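Local coordinates for phenolic acid decarboxylase (Sedimentibacter hydroxybenzoicus, PDB 7AE5), which catalyses the reversible, non-oxidative decarboxylation of 4-hydroxybenzoate and 3,4-dihydroxybenzoate with prenylated FMN and manganese as cofactors, at residues F53-T65 with I123-N135. Residues are numbered along the deposited sequence; the frame is centred on the assembly and turned at random.
Sequences FEKIKGYKYSVVT and INLFEILPLYRIN
The hydroxyl of Tyr59 is gripped from two chains: OH donates to Leu131 O over 2.7 Å, in the carbonyl plane and on a lone pair, and it also takes a hydrogen bond from Arg36 of the ShdD chain, which reaches Leu131 O as well. One face of the ring covers Pro130 CA, which sits 3.4 Å from the ring centroid and 6° off the normal, a CH-pi contact. Phe126 meets the ring edge to edge, its CD2 3.9 Å from Tyr59 CE1. Replacing Tyr59 by an alanine would strip the aromatic face from Pro130 CA and is likely to leave Leu131 O one donor short and Arg36 of the ShdD chain without its hydroxyl partner.

Pro130, centre of an inverse gamma turn, is also packed from strand 62-65: Val63 CG2, set beside its own backbone N by a chi1 of 164° that turns CG1 anti to it, presses on Pro130 CB at a tight 3.5 Å. Ile56 CD1 adds a looser touch. Farther along, the edge of the Tyr61 ring faces Ile128 O, with CD2 3.3 Å from that oxygen, and a water links Lys60 N to Phe126 O. Residues 53-65 of the N-terminal domain are thus fitted to the 123-135 loop of the Rift-related region by the Tyr59 ring and Val63 closing on Pro130, and Arg36 of the ShdD chain, hydrogen-bonded to Tyr59 OH and Leu131 O, ties this domain junction into the hetero-complex.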
loop_
_atom_site.group_PDB
_atom_site.type_symbol
_atom_site.label_atom_id
_atom_site.label_comp_id
_atom_site.label_asym_id
_atom_site.label_seq_id
_atom_site.Cartn_x
_atom_site.Cartn_y
_atom_site.Cartn_z
ATOM N N PHE C 53 -41.208 13.730 33.771
ATOM C CA PHE C 53 -41.586 12.973 34.959
ATOM C C PHE C 53 -42.197 13.923 35.980
ATOM O O PHE C 53 -41.511 14.815 36.491
ATOM C CB PHE C 53 -40.383 12.252 35.563
ATOM C CG PHE C 53 -39.706 11.303 34.622
ATOM C CD1 PHE C 53 -38.728 11.751 33.751
ATOM C CD2 PHE C 53 -40.044 9.960 34.609
ATOM C CE1 PHE C 53 -38.102 10.882 32.888
ATOM C CE2 PHE C 53 -39.418 9.086 33.746
ATOM C CZ PHE C 53 -38.448 9.549 32.886
ATOM N N GLU C 54 -43.479 13.724 36.285
ATOM C CA GLU C 54 -44.146 14.598 37.241
ATOM C C GLU C 54 -43.866 14.196 38.683
ATOM O O GLU C 54 -43.861 15.057 39.569
ATOM C CB GLU C 54 -45.653 14.605 36.983
ATOM N N LYS C 55 -43.627 12.911 38.940
ATOM C CA LYS C 55 -43.474 12.401 40.297
ATOM C C LYS C 55 -42.267 11.478 40.360
ATOM O O LYS C 55 -42.224 10.461 39.660
ATOM C CB LYS C 55 -44.737 11.664 40.751
ATOM N N ILE C 56 -41.298 11.830 41.200
ATOM C CA ILE C 56 -40.126 11.003 41.467
ATOM C C ILE C 56 -40.092 10.715 42.962
ATOM O O ILE C 56 -40.207 11.638 43.776
ATOM C CB ILE C 56 -38.826 11.685 41.003
ATOM C CG1 ILE C 56 -38.892 12.002 39.507
ATOM C CG2 ILE C 56 -37.626 10.801 41.297
ATOM C CD1 ILE C 56 -39.208 13.449 39.198
ATOM N N LYS C 57 -39.933 9.440 43.316
ATOM C CA LYS C 57 -40.065 9.017 44.705
ATOM C C LYS C 57 -39.027 9.699 45.589
ATOM O O LYS C 57 -37.825 9.640 45.318
ATOM C CB LYS C 57 -39.926 7.498 44.809
ATOM C CG LYS C 57 -39.672 7.008 46.224
ATOM C CD LYS C 57 -39.362 5.522 46.269
ATOM C CE LYS C 57 -37.992 5.270 46.882
ATOM N NZ LYS C 57 -37.920 3.954 47.580
ATOM N N GLY C 58 -39.502 10.340 46.658
ATOM C CA GLY C 58 -38.647 11.050 47.581
ATOM C C GLY C 58 -38.407 12.502 47.238
ATOM O O GLY C 58 -37.865 13.238 48.073
ATOM N N TYR C 59 -38.796 12.941 46.046
ATOM C CA TYR C 59 -38.559 14.301 45.595
ATOM C C TYR C 59 -39.875 15.059 45.484
ATOM O O TYR C 59 -40.967 14.486 45.484
ATOM C CB TYR C 59 -37.816 14.309 44.256
ATOM C CG TYR C 59 -36.365 13.903 44.376
ATOM C CD1 TYR C 59 -35.486 14.617 45.182
ATOM C CD2 TYR C 59 -35.876 12.796 43.698
ATOM C CE1 TYR C 59 -34.159 14.244 45.299
ATOM C CE2 TYR C 59 -34.553 12.416 43.807
ATOM C CZ TYR C 59 -33.699 13.144 44.607
ATOM O OH TYR C 59 -32.382 12.761 44.715
ATOM N N LYS C 60 -39.745 16.373 45.377
ATOM C CA LYS C 60 -40.875 17.280 45.436
ATOM C C LYS C 60 -41.164 17.947 44.092
ATOM O O LYS C 60 -42.267 18.473 43.900
ATOM C CB LYS C 60 -40.590 18.310 46.550
ATOM C CG LYS C 60 -41.408 19.582 46.581
ATOM C CD LYS C 60 -40.515 20.804 46.862
ATOM C CE LYS C 60 -40.127 21.042 48.319
ATOM N NZ LYS C 60 -39.330 22.307 48.337
ATOM N N TYR C 61 -40.243 17.851 43.129
ATOM C CA TYR C 61 -40.295 18.597 41.873
ATOM C C TYR C 61 -40.188 17.679 40.657
ATOM O O TYR C 61 -40.307 16.457 40.788
ATOM C CB TYR C 61 -39.186 19.647 41.895
ATOM C CG TYR C 61 -39.519 20.834 42.770
ATOM C CD1 TYR C 61 -40.839 21.091 43.154
ATOM C CD2 TYR C 61 -38.504 21.601 43.337
ATOM C CE1 TYR C 61 -41.151 22.156 43.972
ATOM C CE2 TYR C 61 -38.795 22.655 44.177
ATOM C CZ TYR C 61 -40.124 22.933 44.487
ATOM O OH TYR C 61 -40.433 23.982 45.323
ATOM N N SER C 62 -39.964 18.248 39.475
ATOM C CA SER C 62 -40.080 17.511 38.223
ATOM C C SER C 62 -38.727 17.300 37.549
ATOM O O SER C 62 -37.732 17.960 37.861
ATOM C CB SER C 62 -41.018 18.238 37.252
ATOM O OG SER C 62 -42.065 18.895 37.943
ATOM N N VAL C 63 -38.715 16.361 36.601
ATOM C CA VAL C 63 -37.559 16.064 35.761
ATOM C C VAL C 63 -38.028 15.980 34.314
ATOM O O VAL C 63 -39.090 15.416 34.030
ATOM C CB VAL C 63 -36.866 14.749 36.181
ATOM C CG1 VAL C 63 -35.937 14.240 35.081
ATOM C CG2 VAL C 63 -36.088 14.946 37.460
ATOM N N VAL C 64 -37.244 16.551 33.401
ATOM C CA VAL C 64 -37.478 16.416 31.969
ATOM C C VAL C 64 -36.158 16.053 31.297
ATOM O O VAL C 64 -35.098 16.578 31.659
ATOM C CB VAL C 64 -38.094 17.699 31.361
ATOM C CG1 VAL C 64 -37.091 18.843 31.338
ATOM C CG2 VAL C 64 -38.640 17.422 29.964
ATOM N N THR C 65 -36.218 15.128 30.342
ATOM C CA THR C 65 -35.020 14.623 29.686
ATOM C C THR C 65 -35.296 14.422 28.202
ATOM O O THR C 65 -36.448 14.397 27.762
ATOM C CB THR C 65 -34.538 13.311 30.326
ATOM O OG1 THR C 65 -33.209 13.016 29.880
ATOM C CG2 THR C 65 -35.462 12.161 29.955
ATOM N N ILE C 123 -28.209 25.253 52.315
ATOM C CA ILE C 123 -28.399 24.955 50.901
ATOM C C ILE C 123 -28.399 23.449 50.695
ATOM O O ILE C 123 -27.452 22.750 51.076
ATOM C CB ILE C 123 -27.322 25.642 50.061
ATOM C CG1 ILE C 123 -27.683 27.111 49.866
ATOM C CG2 ILE C 123 -27.160 24.948 48.716
ATOM C CD1 ILE C 123 -26.622 27.887 49.174
ATOM N N ASN C 124 -29.474 22.942 50.096
ATOM C CA ASN C 124 -29.640 21.520 49.822
ATOM C C ASN C 124 -30.132 21.387 48.387
ATOM O O ASN C 124 -31.282 21.728 48.089
ATOM C CB ASN C 124 -30.622 20.882 50.807
ATOM C CG ASN C 124 -30.618 19.365 50.740
ATOM O OD1 ASN C 124 -29.995 18.770 49.863
ATOM N ND2 ASN C 124 -31.324 18.734 51.671
ATOM N N LEU C 125 -29.259 20.901 47.500
ATOM C CA LEU C 125 -29.638 20.749 46.100
ATOM C C LEU C 125 -30.735 19.711 45.921
ATOM O O LEU C 125 -31.496 19.778 44.950
ATOM C CB LEU C 125 -28.421 20.366 45.257
ATOM C CG LEU C 125 -27.306 21.403 45.132
ATOM C CD1 LEU C 125 -26.000 20.733 44.733
ATOM C CD2 LEU C 125 -27.695 22.475 44.129
ATOM N N PHE C 126 -30.839 18.750 46.842
ATOM C CA PHE C 126 -31.822 17.686 46.685
ATOM C C PHE C 126 -33.242 18.188 46.911
ATOM O O PHE C 126 -34.188 17.641 46.333
ATOM C CB PHE C 126 -31.499 16.533 47.630
ATOM C CG PHE C 126 -30.296 15.740 47.217
ATOM C CD1 PHE C 126 -29.024 16.141 47.587
ATOM C CD2 PHE C 126 -30.435 14.598 46.448
ATOM C CE1 PHE C 126 -27.913 15.413 47.204
ATOM C CE2 PHE C 126 -29.331 13.865 46.062
ATOM C CZ PHE C 126 -28.068 14.273 46.439
ATOM N N GLU C 127 -33.417 19.222 47.738
ATOM C CA GLU C 127 -34.735 19.822 47.898
ATOM C C GLU C 127 -35.139 20.668 46.699
ATOM O O GLU C 127 -36.278 21.144 46.653
ATOM C CB GLU C 127 -34.781 20.663 49.176
ATOM C CG GLU C 127 -35.231 19.883 50.401
ATOM C CD GLU C 127 -34.789 20.519 51.706
ATOM O OE1 GLU C 127 -34.156 21.596 51.664
ATOM O OE2 GLU C 127 -35.076 19.939 52.776
ATOM N N ILE C 128 -34.242 20.859 45.735
ATOM C CA ILE C 128 -34.530 21.584 44.505
ATOM C C ILE C 128 -34.533 20.652 43.299
ATOM O O ILE C 128 -35.450 20.685 42.479
ATOM C CB ILE C 128 -33.528 22.745 44.301
ATOM C CG1 ILE C 128 -33.658 23.773 45.426
ATOM C CG2 ILE C 128 -33.737 23.400 42.942
ATOM C CD1 ILE C 128 -35.062 24.297 45.614
ATOM N N LEU C 129 -33.511 19.804 43.182
ATOM C CA LEU C 129 -33.312 18.976 42.004
ATOM C C LEU C 129 -33.561 17.513 42.325
ATOM O O LEU C 129 -32.958 16.979 43.265
ATOM C CB LEU C 129 -31.886 19.147 41.467
ATOM C CG LEU C 129 -31.449 20.567 41.110
ATOM C CD1 LEU C 129 -29.960 20.599 40.796
ATOM C CD2 LEU C 129 -32.256 21.098 39.937
ATOM N N PRO C 130 -34.437 16.835 41.584
ATOM C CA PRO C 130 -34.527 15.375 41.712
ATOM C C PRO C 130 -33.305 14.697 41.111
ATOM O O PRO C 130 -33.316 14.289 39.944
ATOM C CB PRO C 130 -35.810 15.026 40.943
ATOM C CG PRO C 130 -36.555 16.322 40.809
ATOM C CD PRO C 130 -35.509 17.384 40.739
ATOM N N LEU C 131 -32.244 14.580 41.904
ATOM C CA LEU C 131 -30.971 14.077 41.411
ATOM C C LEU C 131 -30.960 12.553 41.380
ATOM O O LEU C 131 -31.510 11.893 42.267
ATOM C CB LEU C 131 -29.829 14.599 42.281
ATOM C CG LEU C 131 -29.542 16.093 42.111
ATOM C CD1 LEU C 131 -28.862 16.662 43.347
ATOM C CD2 LEU C 131 -28.700 16.337 40.866
ATOM N N TYR C 132 -30.315 12.002 40.354
ATOM C CA TYR C 132 -30.326 10.569 40.098
ATOM C C TYR C 132 -29.021 10.183 39.415
ATOM O O TYR C 132 -28.243 11.040 38.988
ATOM C CB TYR C 132 -31.530 10.174 39.238
ATOM C CG TYR C 132 -31.544 10.851 37.887
ATOM C CD1 TYR C 132 -32.003 12.155 37.744
ATOM C CD2 TYR C 132 -31.091 10.190 36.753
ATOM C CE1 TYR C 132 -32.012 12.778 36.512
ATOM C CE2 TYR C 132 -31.097 10.803 35.518
ATOM C CZ TYR C 132 -31.556 12.096 35.402
ATOM O OH TYR C 132 -31.561 12.702 34.167
ATOM N N ARG C 133 -28.788 8.878 39.308
ATOM C CA ARG C 133 -27.593 8.364 38.651
ATOM C C ARG C 133 -27.892 8.117 37.176
ATOM O O ARG C 133 -28.794 7.342 36.839
ATOM C CB ARG C 133 -27.097 7.084 39.320
ATOM C CG ARG C 133 -25.641 6.787 39.004
ATOM C CD ARG C 133 -25.190 5.437 39.533
ATOM N NE ARG C 133 -25.234 5.360 40.988
ATOM C CZ ARG C 133 -24.335 5.910 41.794
ATOM N NH1 ARG C 133 -23.327 6.626 41.320
ATOM N NH2 ARG C 133 -24.447 5.735 43.106
ATOM N N ILE C 134 -27.124 8.769 36.303
ATOM C CA ILE C 134 -27.391 8.700 34.869
ATOM C C ILE C 134 -26.945 7.358 34.302
ATOM O O ILE C 134 -27.693 6.692 33.581
ATOM C CB ILE C 134 -26.713 9.875 34.144
ATOM C CG1 ILE C 134 -27.068 11.195 34.833
ATOM C CG2 ILE C 134 -27.118 9.902 32.677
ATOM C CD1 ILE C 134 -26.428 12.403 34.201
ATOM N N ASN C 135 -25.720 6.945 34.605
ATOM C CA ASN C 135 -25.226 5.656 34.151
ATOM C C ASN C 135 -24.753 4.834 35.340
ATOM O O ASN C 135 -24.472 5.365 36.418
ATOM C CB ASN C 135 -24.106 5.818 33.117
ATOM C CG ASN C 135 -24.641 5.943 31.702
ATOM O OD1 ASN C 135 -25.392 5.087 31.233
ATOM N ND2 ASN C 135 -24.261 7.016 31.018
HETATM O O HOH W 1 -37.136 17.961 46.456
HETATM O O HOH W 2 -32.267 10.682 31.612
#